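Local coordinates for uncharacterized protein (Legionella pneumophila subsp. pneumophila str. Philadelphia 1, PDB 4R0G) that acts as a guanine-nucleotide exchange factor for Rab5, Rab21 and Rab22, probably through its VPS9-like domain, at residues L174-D177 with Y178-L181; V223-K226 with K227-M231; E237-F240 with L241-S245; K62-A65 with I66-V70. One frame throughout, in Å; residues are numbered along the deposited sequence.

Contact 1: L174-D177 with Y178-L181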
loop_
_atom_site.group_PDB
_atom_site.type_symbol
_atom_site.label_atom_id
_atom_site.label_comp_id
_atom_site.label_asym_id
_atom_site.label_seq_id
_atom_site.Cartn_x
_atom_site.Cartn_y
_atom_site.Cartn_z
ATOM N N LEU A 174 -0.366 -9.755 4.042
ATOM C CA LEU A 174 0.683 -10.341 4.866
ATOM C C LEU A 174 0.994 -11.742 4.377
ATOM O O LEU A 174 2.158 -12.129 4.300
ATOM C CB LEU A 174 0.242 -10.402 6.328
ATOM C CG LEU A 174 1.237 -10.929 7.373
ATOM C CD1 LEU A 174 2.374 -9.974 7.568
ATOM C CD2 LEU A 174 0.554 -11.188 8.709
ATOM N N ILE A 175 -0.069 -12.481 4.037
ATOM C CA ILE A 175 0.017 -13.891 3.650
ATOM C C ILE A 175 0.694 -14.036 2.303
ATOM O O ILE A 175 1.413 -15.004 2.052
ATOM C CB ILE A 175 -1.367 -14.593 3.676
ATOM C CG1 ILE A 175 -1.812 -14.798 5.119
ATOM C CG2 ILE A 175 -1.309 -15.959 3.032
ATOM C CD1 ILE A 175 -3.254 -15.156 5.249
ATOM N N GLU A 176 0.486 -13.052 1.444
ATOM C CA GLU A 176 1.155 -13.037 0.158
ATOM C C GLU A 176 2.669 -12.850 0.405
ATOM O O GLU A 176 3.510 -13.480 -0.243
ATOM C CB GLU A 176 0.541 -11.937 -0.732
ATOM C CG GLU A 176 0.197 -12.360 -2.148
ATOM C CD GLU A 176 -0.970 -13.358 -2.256
ATOM O OE1 GLU A 176 -2.138 -12.960 -2.002
ATOM O OE2 GLU A 176 -0.722 -14.536 -2.635
ATOM N N ASP A 177 3.011 -12.017 1.381
ATOM C CA ASP A 177 4.406 -11.700 1.644
ATOM C C ASP A 177 5.120 -12.857 2.329
ATOM O O ASP A 177 6.315 -13.089 2.110
ATOM C CB ASP A 177 4.537 -10.392 2.446
ATOM C CG ASP A 177 4.282 -9.143 1.587
ATOM O OD1 ASP A 177 4.551 -9.203 0.370
ATOM O OD2 ASP A 177 3.817 -8.095 2.103
ATOM N N TYR A 178 4.381 -13.592 3.149
ATOM C CA TYR A 178 4.895 -14.829 3.707
ATOM C C TYR A 178 5.208 -15.750 2.549
ATOM O O TYR A 178 6.313 -16.269 2.446
ATOM C CB TYR A 178 3.837 -15.448 4.607
ATOM C CG TYR A 178 4.194 -16.766 5.272
ATOM C CD1 TYR A 178 5.482 -17.287 5.224
ATOM C CD2 TYR A 178 3.222 -17.484 5.958
ATOM C CE1 TYR A 178 5.786 -18.497 5.833
ATOM C CE2 TYR A 178 3.514 -18.687 6.570
ATOM C CZ TYR A 178 4.792 -19.192 6.505
ATOM O OH TYR A 178 5.069 -20.388 7.125
ATOM N N LEU A 179 4.237 -15.922 1.659
ATOM C CA LEU A 179 4.384 -16.842 0.540
ATOM C C LEU A 179 5.667 -16.630 -0.254
ATOM O O LEU A 179 6.475 -17.547 -0.360
ATOM C CB LEU A 179 3.190 -16.738 -0.399
ATOM C CG LEU A 179 3.144 -17.820 -1.493
ATOM C CD1 LEU A 179 3.801 -19.125 -1.019
ATOM C CD2 LEU A 179 1.696 -18.071 -1.966
ATOM N N SER A 180 5.877 -15.429 -0.780
ATOM C CA SER A 180 7.051 -15.199 -1.633
ATOM C C SER A 180 8.360 -15.366 -0.878
ATOM O O SER A 180 9.344 -15.822 -1.458
ATOM C CB SER A 180 7.002 -13.840 -2.364
ATOM O OG SER A 180 6.694 -12.795 -1.474
ATOM N N LEU A 181 8.376 -14.983 0.399
ATOM C CA LEU A 181 9.576 -15.154 1.213
ATOM C C LEU A 181 9.923 -16.651 1.424
ATOM O O LEU A 181 11.088 -17.045 1.347
ATOM C CB LEU A 181 9.462 -14.405 2.550
ATOM C CG LEU A 181 9.620 -12.876 2.608
ATOM C CD1 LEU A 181 9.592 -12.375 4.044
ATOM C CD2 LEU A 181 10.900 -12.389 1.931
#

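Contact 2: V223-K226 with K227-M231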
loop_
_atom_site.group_PDB
_atom_site.type_symbol
_atom_site.label_atom_id
_atom_site.label_comp_id
_atom_site.label_asym_id
_atom_site.label_seq_id
_atom_site.Cartn_x
_atom_site.Cartn_y
_atom_site.Cartn_z
ATOM N N VAL A 223 -6.597 -23.764 11.205
ATOM C CA VAL A 223 -6.254 -25.119 10.754
ATOM C C VAL A 223 -4.969 -25.122 9.900
ATOM O O VAL A 223 -4.094 -26.004 10.061
ATOM C CB VAL A 223 -7.416 -25.831 9.975
ATOM C CG1 VAL A 223 -6.992 -27.228 9.606
ATOM C CG2 VAL A 223 -8.666 -25.890 10.790
ATOM N N TYR A 224 -4.866 -24.133 9.005
ATOM C CA TYR A 224 -3.664 -23.948 8.204
ATOM C C TYR A 224 -2.477 -23.594 9.082
ATOM O O TYR A 224 -1.409 -24.215 8.986
ATOM C CB TYR A 224 -3.859 -22.855 7.141
ATOM C CG TYR A 224 -4.639 -23.308 5.918
ATOM C CD1 TYR A 224 -4.092 -24.202 5.026
ATOM C CD2 TYR A 224 -5.911 -22.823 5.654
ATOM C CE1 TYR A 224 -4.790 -24.624 3.910
ATOM C CE2 TYR A 224 -6.616 -23.232 4.543
ATOM C CZ TYR A 224 -6.046 -24.135 3.666
ATOM O OH TYR A 224 -6.727 -24.580 2.544
ATOM N N VAL A 225 -2.636 -22.582 9.928
ATOM C CA VAL A 225 -1.510 -22.173 10.769
ATOM C C VAL A 225 -1.051 -23.327 11.653
ATOM O O VAL A 225 0.139 -23.520 11.888
ATOM C CB VAL A 225 -1.854 -20.955 11.638
ATOM C CG1 VAL A 225 -0.707 -20.634 12.566
ATOM C CG2 VAL A 225 -2.163 -19.774 10.770
ATOM N N LYS A 226 -2.006 -24.118 12.119
ATOM C CA LYS A 226 -1.633 -25.264 12.909
ATOM C C LYS A 226 -0.758 -26.216 12.102
ATOM O O LYS A 226 0.358 -26.485 12.523
ATOM C CB LYS A 226 -2.841 -25.970 13.486
ATOM C CG LYS A 226 -2.426 -27.129 14.374
ATOM C CD LYS A 226 -3.637 -27.906 14.842
ATOM C CE LYS A 226 -3.286 -29.327 15.177
ATOM N NZ LYS A 226 -4.450 -29.871 15.891
ATOM N N LYS A 227 -1.240 -26.675 10.943
ATOM C CA LYS A 227 -0.467 -27.575 10.057
ATOM C C LYS A 227 0.921 -27.033 9.735
ATOM O O LYS A 227 1.904 -27.789 9.764
ATOM C CB LYS A 227 -1.193 -27.898 8.731
ATOM C CG LYS A 227 -2.570 -28.599 8.825
ATOM C CD LYS A 227 -3.204 -28.779 7.396
ATOM C CE LYS A 227 -4.719 -29.153 7.381
ATOM N NZ LYS A 227 -5.425 -28.492 6.210
ATOM N N LEU A 228 0.998 -25.737 9.428
ATOM C CA LEU A 228 2.302 -25.061 9.256
ATOM C C LEU A 228 3.260 -25.206 10.458
ATOM O O LEU A 228 4.436 -25.488 10.277
ATOM C CB LEU A 228 2.120 -23.572 8.905
ATOM C CG LEU A 228 1.424 -23.338 7.570
ATOM C CD1 LEU A 228 0.588 -22.078 7.577
ATOM C CD2 LEU A 228 2.492 -23.247 6.530
ATOM N N TRP A 229 2.768 -25.015 11.678
ATOM C CA TRP A 229 3.611 -25.218 12.844
ATOM C C TRP A 229 4.144 -26.645 12.883
ATOM O O TRP A 229 5.317 -26.902 13.212
ATOM C CB TRP A 229 2.872 -24.883 14.138
ATOM C CG TRP A 229 2.984 -23.423 14.516
ATOM C CD1 TRP A 229 1.983 -22.494 14.509
ATOM C CD2 TRP A 229 4.169 -22.728 14.920
ATOM N NE1 TRP A 229 2.466 -21.269 14.894
ATOM C CE2 TRP A 229 3.805 -21.382 15.153
ATOM C CE3 TRP A 229 5.504 -23.110 15.111
ATOM C CZ2 TRP A 229 4.721 -20.418 15.574
ATOM C CZ3 TRP A 229 6.418 -22.151 15.529
ATOM C CH2 TRP A 229 6.020 -20.817 15.755
ATOM N N GLU A 230 3.297 -27.583 12.499
ATOM C CA GLU A 230 3.713 -28.974 12.547
ATOM C C GLU A 230 4.681 -29.335 11.426
ATOM O O GLU A 230 5.255 -30.420 11.420
ATOM C CB GLU A 230 2.499 -29.900 12.644
ATOM C CG GLU A 230 1.604 -29.476 13.820
ATOM C CD GLU A 230 0.597 -30.526 14.268
ATOM O OE1 GLU A 230 -0.424 -30.720 13.552
ATOM O OE2 GLU A 230 0.826 -31.135 15.348
ATOM N N MET A 231 4.897 -28.395 10.515
ATOM C CA MET A 231 5.807 -28.613 9.398
ATOM C C MET A 231 7.216 -28.115 9.709
ATOM O O MET A 231 8.103 -28.158 8.851
ATOM C CB MET A 231 5.270 -27.976 8.117
ATOM C CG MET A 231 4.062 -28.710 7.536
ATOM S SD MET A 231 4.438 -30.442 7.151
ATOM C CE MET A 231 3.619 -31.325 8.492
#

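Contact 3: E237-F240 with L241-S245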
loop_
_atom_site.group_PDB
_atom_site.type_symbol
_atom_site.label_atom_id
_atom_site.label_comp_id
_atom_site.label_asym_id
_atom_site.label_seq_id
_atom_site.Cartn_x
_atom_site.Cartn_y
_atom_site.Cartn_z
ATOM N N GLU A 237 9.761 -17.594 9.460
ATOM C CA GLU A 237 8.364 -17.956 9.235
ATOM C C GLU A 237 7.516 -17.699 10.493
ATOM O O GLU A 237 6.356 -17.327 10.374
ATOM C CB GLU A 237 8.209 -19.418 8.783
ATOM C CG GLU A 237 8.872 -19.805 7.456
ATOM C CD GLU A 237 8.720 -21.314 7.132
ATOM O OE1 GLU A 237 7.623 -21.756 6.704
ATOM O OE2 GLU A 237 9.707 -22.063 7.325
ATOM N N GLU A 238 8.109 -17.874 11.681
ATOM C CA GLU A 238 7.384 -17.844 12.968
ATOM C C GLU A 238 6.665 -16.527 13.235
ATOM O O GLU A 238 5.557 -16.504 13.786
ATOM C CB GLU A 238 8.320 -18.121 14.163
ATOM C CG GLU A 238 8.854 -19.545 14.319
ATOM C CD GLU A 238 9.593 -19.774 15.651
ATOM O OE1 GLU A 238 9.332 -19.032 16.630
ATOM O OE2 GLU A 238 10.429 -20.706 15.711
ATOM N N GLU A 239 7.312 -15.426 12.880
ATOM C CA GLU A 239 6.706 -14.124 13.115
ATOM C C GLU A 239 5.415 -14.053 12.323
ATOM O O GLU A 239 4.373 -13.658 12.855
ATOM C CB GLU A 239 7.654 -12.984 12.724
ATOM C CG GLU A 239 7.171 -11.601 13.157
ATOM C CD GLU A 239 6.958 -11.479 14.670
ATOM O OE1 GLU A 239 7.765 -12.061 15.441
ATOM O OE2 GLU A 239 5.982 -10.801 15.082
ATOM N N PHE A 240 5.488 -14.478 11.062
ATOM C CA PHE A 240 4.305 -14.564 10.212
ATOM C C PHE A 240 3.197 -15.414 10.817
ATOM O O PHE A 240 2.082 -14.930 10.976
ATOM C CB PHE A 240 4.659 -15.085 8.821
ATOM C CG PHE A 240 5.430 -14.107 7.991
ATOM C CD1 PHE A 240 4.838 -12.944 7.552
ATOM C CD2 PHE A 240 6.748 -14.356 7.642
ATOM C CE1 PHE A 240 5.547 -12.041 6.779
ATOM C CE2 PHE A 240 7.465 -13.454 6.865
ATOM C CZ PHE A 240 6.866 -12.299 6.437
ATOM N N LEU A 241 3.491 -16.670 11.146
ATOM C CA LEU A 241 2.485 -17.517 11.760
ATOM C C LEU A 241 1.828 -16.853 12.990
ATOM O O LEU A 241 0.624 -16.982 13.224
ATOM C CB LEU A 241 3.098 -18.848 12.179
ATOM C CG LEU A 241 3.665 -19.719 11.079
ATOM C CD1 LEU A 241 4.008 -21.081 11.649
ATOM C CD2 LEU A 241 2.666 -19.836 9.958
ATOM N N LYS A 242 2.631 -16.149 13.780
ATOM C CA LYS A 242 2.121 -15.474 14.967
ATOM C C LYS A 242 1.067 -14.453 14.572
ATOM O O LYS A 242 -0.062 -14.496 15.071
ATOM C CB LYS A 242 3.258 -14.809 15.766
ATOM C CG LYS A 242 4.197 -15.791 16.450
ATOM C CD LYS A 242 4.540 -15.355 17.879
ATOM C CE LYS A 242 5.370 -16.415 18.618
ATOM N NZ LYS A 242 5.551 -16.108 20.075
ATOM N N LYS A 243 1.427 -13.550 13.669
ATOM C CA LYS A 243 0.503 -12.500 13.257
ATOM C C LYS A 243 -0.774 -13.072 12.606
ATOM O O LYS A 243 -1.874 -12.736 13.021
ATOM C CB LYS A 243 1.227 -11.455 12.398
ATOM C CG LYS A 243 2.283 -10.674 13.189
ATOM C CD LYS A 243 3.390 -10.043 12.314
ATOM C CE LYS A 243 3.242 -8.519 12.197
ATOM N NZ LYS A 243 4.276 -7.888 11.302
ATOM N N ILE A 244 -0.619 -13.989 11.657
ATOM C CA ILE A 244 -1.739 -14.647 10.971
ATOM C C ILE A 244 -2.861 -15.212 11.867
ATOM O O ILE A 244 -4.039 -14.886 11.662
ATOM C CB ILE A 244 -1.214 -15.753 10.017
ATOM C CG1 ILE A 244 -0.392 -15.126 8.883
ATOM C CG2 ILE A 244 -2.327 -16.532 9.403
ATOM C CD1 ILE A 244 0.064 -16.134 7.827
ATOM N N SER A 245 -2.531 -16.043 12.851
ATOM C CA SER A 245 -3.540 -16.498 13.820
ATOM C C SER A 245 -3.106 -16.188 15.249
ATOM O O SER A 245 -2.619 -17.083 15.963
ATOM C CB SER A 245 -3.798 -18.003 13.682
ATOM O OG SER A 245 -4.639 -18.504 14.715
#

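Contact 4: K62-A65 with I66-V70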
loop_
_atom_site.group_PDB
_atom_site.type_symbol
_atom_site.label_atom_id
_atom_site.label_comp_id
_atom_site.label_asym_id
_atom_site.label_seq_id
_atom_site.Cartn_x
_atom_site.Cartn_y
_atom_site.Cartn_z
ATOM N N LYS A 62 -23.270 7.876 -3.440
ATOM C CA LYS A 62 -22.803 8.374 -2.145
ATOM C C LYS A 62 -22.148 7.313 -1.262
ATOM O O LYS A 62 -21.232 7.605 -0.492
ATOM C CB LYS A 62 -23.935 9.103 -1.408
ATOM C CG LYS A 62 -23.997 10.581 -1.756
ATOM C CD LYS A 62 -24.908 11.347 -0.847
ATOM C CE LYS A 62 -24.958 12.817 -1.249
ATOM N NZ LYS A 62 -26.039 13.563 -0.512
ATOM N N LYS A 63 -22.630 6.083 -1.375
ATOM C CA LYS A 63 -22.059 4.988 -0.611
ATOM C C LYS A 63 -20.755 4.605 -1.264
ATOM O O LYS A 63 -19.774 4.277 -0.595
ATOM C CB LYS A 63 -23.030 3.802 -0.512
ATOM C CG LYS A 63 -23.876 3.860 0.729
ATOM C CD LYS A 63 -25.211 3.161 0.550
ATOM C CE LYS A 63 -26.220 3.616 1.619
ATOM N NZ LYS A 63 -27.547 2.909 1.501
ATOM N N PHE A 64 -20.730 4.685 -2.579
ATOM C CA PHE A 64 -19.514 4.348 -3.284
ATOM C C PHE A 64 -18.449 5.389 -2.920
ATOM O O PHE A 64 -17.243 5.096 -2.937
ATOM C CB PHE A 64 -19.774 4.278 -4.791
ATOM C CG PHE A 64 -18.565 3.947 -5.584
ATOM C CD1 PHE A 64 -18.068 2.647 -5.595
ATOM C CD2 PHE A 64 -17.890 4.940 -6.310
ATOM C CE1 PHE A 64 -16.936 2.329 -6.324
ATOM C CE2 PHE A 64 -16.742 4.629 -7.055
ATOM C CZ PHE A 64 -16.268 3.326 -7.054
ATOM N N ALA A 65 -18.900 6.593 -2.555
ATOM C CA ALA A 65 -17.970 7.648 -2.152
ATOM C C ALA A 65 -17.246 7.215 -0.883
ATOM O O ALA A 65 -16.017 7.386 -0.766
ATOM C CB ALA A 65 -18.674 8.960 -1.943
ATOM N N ILE A 66 -17.999 6.645 0.060
ATOM C CA ILE A 66 -17.387 6.143 1.287
ATOM C C ILE A 66 -16.255 5.181 0.918
ATOM O O ILE A 66 -15.095 5.388 1.322
ATOM C CB ILE A 66 -18.395 5.435 2.195
ATOM C CG1 ILE A 66 -19.587 6.343 2.489
ATOM C CG2 ILE A 66 -17.753 5.066 3.479
ATOM C CD1 ILE A 66 -20.837 5.571 2.865
ATOM N N LEU A 67 -16.584 4.176 0.101
ATOM C CA LEU A 67 -15.610 3.180 -0.322
ATOM C C LEU A 67 -14.332 3.845 -0.846
ATOM O O LEU A 67 -13.233 3.517 -0.422
ATOM C CB LEU A 67 -16.224 2.267 -1.385
ATOM C CG LEU A 67 -15.775 0.791 -1.445
ATOM C CD1 LEU A 67 -15.836 0.258 -2.869
ATOM C CD2 LEU A 67 -14.391 0.552 -0.875
ATOM N N TYR A 68 -14.488 4.807 -1.740
ATOM C CA TYR A 68 -13.356 5.520 -2.314
ATOM C C TYR A 68 -12.539 6.251 -1.266
ATOM O O TYR A 68 -11.309 6.159 -1.240
ATOM C CB TYR A 68 -13.852 6.554 -3.311
ATOM C CG TYR A 68 -12.871 6.776 -4.413
ATOM C CD1 TYR A 68 -12.945 6.024 -5.571
ATOM C CD2 TYR A 68 -11.849 7.721 -4.296
ATOM C CE1 TYR A 68 -12.036 6.218 -6.602
ATOM C CE2 TYR A 68 -10.925 7.913 -5.319
ATOM C CZ TYR A 68 -11.031 7.162 -6.469
ATOM O OH TYR A 68 -10.149 7.330 -7.503
ATOM N N ALA A 69 -13.224 7.016 -0.426
ATOM C CA ALA A 69 -12.559 7.745 0.646
ATOM C C ALA A 69 -11.652 6.787 1.409
ATOM O O ALA A 69 -10.535 7.132 1.795
ATOM C CB ALA A 69 -13.590 8.350 1.582
ATOM N N VAL A 70 -12.142 5.568 1.612
ATOM C CA VAL A 70 -11.346 4.535 2.246
ATOM C C VAL A 70 -10.132 4.185 1.382
ATOM O O VAL A 70 -9.036 4.058 1.877
ATOM C CB VAL A 70 -12.162 3.271 2.517
ATOM C CG1 VAL A 70 -11.256 2.214 3.109
ATOM C CG2 VAL A 70 -13.370 3.566 3.442
#

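Contact 1: L174-D177 with Y178-L181
Ser180 reaches back to Glu176 by both its backbone and its side chain, one turn apart on helix 155-183 in the helical bundle domain. The main-chain bond runs from Ser180 N to Glu176 O at 3.1 Å. It belongs to an unbroken i to i+4 series, in which Tyr178 N bonds to Leu174 O, Leu179 N to Ile175 O and Leu181 N to Asp177 O.

A side-chain bond adds to this series. Ser180 OG sits between its own backbone N and carbonyl carbon (chi1 49°), within reach of the preceding turn, and makes a weak hydrogen bond of 3.5 Å to Glu176 O. That oxygen thus receives two donors from one residue.

The apolar side chains pack outward, away from one another. Ile175 lies on Leu203 and Leu207 of helix 193-208, Leu179 on Val201 of the same helix, and Leu181 on Phe240 of helix 235-244. An extended chi1 of 179° carries the Tyr178 ring off this turn to helix 235-244, where it meets Phe240 with nearly parallel planes and its OH is hydrogen-bonded to Glu237 OE1.

On the dimer side, both carboxylate oxygens of Asp177 accept backbone N-H groups, OD1 from Glu74 and OD2 from Ser75 of the second subunit. The chemistry therefore implies a division of labour: main-chain bonds hold the turn together, while the polar ends of Tyr178 and Asp177 serve neighbouring elements, one within the helical bundle domain and one across the subunit interface.

Contact 2: V223-K226 with K227-M231
Val225 lays its CG1 methyl alongside the indole of Trp229, one turn further on, at 3.8 Å from CD1 and with the two side chains pointing the same way. Both belong to helix 215-229 of the helical bundle domain, and the pair illustrates an i to i+4 apolar contact on one flank of an alpha-helix. Helix 235-244 packs against part of this flank, Ile244 on Val225 and Leu241 and Glu238 on Trp229, while Trp229 stays largely at the surface.

A second i to i+4 pair lies elsewhere on the helix: Val223 and Lys227 run side by side, CE of the lysine lying 3.7 Å from CG1 of the valine. A chi1 of -60° swings Lys227 toward the preceding turn, and a bend at the last torsion leaves the ammonium near the ring of Tyr224. Lys227 NZ is 5.0 Å from the centroid of the Tyr224 ring and 28° off its normal, an off-centre cation-pi contact. Tyr224 itself packs on Arg202 and Leu203 of helix 193-208.

Lys226 and Glu230 make a looser pairing of opposite charges. Their chains run across one another, yet NZ of Lys226 and OE1 of Glu230 stay 4.7 Å apart, too far for a salt bridge; the nearer approach is from CE of the lysine to that oxygen, at 3.6 Å. Any electrostatic attraction here is probably modest.

Beneath these side chains the main chain keeps its helical bonds, among them Leu228 N to Tyr224 O at 2.9 Å.

Contact 3: E237-F240 with L241-S245
Helix 235-244 of the helical bundle domain supplies this contact, in which the turn of Glu237 to Phe240 hands its four carbonyls to the turn of Leu241 to Ile244. Each carbonyl takes the N-H four residues on, from Leu241 N on Glu237 O at 3.0 Å to Lys243 N on Glu239 O at 3.1 Å.

The side chains of Glu239 and Lys243 slant across one another, with opposite charges but no salt bridge. A turn at chi2 (59°) bends the Glu239 carboxylate toward the following turn; OE2 then rests 3.9 Å from CD of Lys243, whereas the ammonium NZ lies 5.1 Å from that same oxygen. Lys243 instead directs NZ toward Asp163 of the second subunit in a long, weak ion pair.

Elsewhere on the helix, Glu237 turns its carboxylate to Arg196, with which it forms a salt bridge, and to the backbone N of Ala234. Buried Ile244 packs on Ile221 of helix 215-229 and on Ile175 of helix 155-183, joining this helix to two others of the domain. At the backbone, Ile244 N bonds to Phe240 O at 2.9 Å.

Contact 4: K62-A65 with I66-V70
Ile66 opens the second turn by running its side chain back beside Lys63: CD1 lies 4.1 Å from CG of the lysine and 3.7 Å from its CA, and the two chains point the same way. With CG1 set opposite the carbonyl carbon (chi1 -54°), the terminal methyl is carried back toward the preceding turn. The backbone tie at this point is slack, Ile66 N to Lys62 O being a weak bond of 3.4 Å. Lys63 meanwhile sends its ammonium to Asp59, in a salt bridge, and to the carbonyl of Arg13.

Leu67 follows, its N bonded to Lys63 O at 3.3 Å. Its CD1 approaches CE1 of Phe64 at 4.2 Å, the two side chains crossing at a slant.

Tyr68 comes to the same ring, CD1 to Phe64 CE2 at 4.3 Å. Leu67 thus meets CE1 and Tyr68 meets CE2 of one phenylalanine, both obliquely. Ala69 N bonds to Ala65 O at 2.8 Å.

Beyond the two segments, Ile66 reaches Val158 of helix 155-183. Phe64 and Leu67 are buried against Phe20 and helix 80-101, while Lys62 is exposed, consistent with an amphipathic alpha-helix within the all-helical VPS9-like domain.

In the fold
Contacts 1, 2 and 3 sit in the helical bundle domain and touch one another, their centres 11 to 15 Å apart; contact 4 belongs to the VPS9-like domain, its centre about 29 Å from that of contact 1. Contact 1 is the most buried, and contacts 1 and 3 also reach the second subunit, which contact 2 does not. The surface of contacts 2 and 3 carries lysines and glutamates whose charged ends stay apart, whereas the side-chain contacts within contact 4 are mainly apolar, packing on helices 17-20, 80-101 and 155-183, and its charged Lys63 pairs outside the two segments. All share i to i+4 main-chain bonding, while the side chains follow each helix's surroundings.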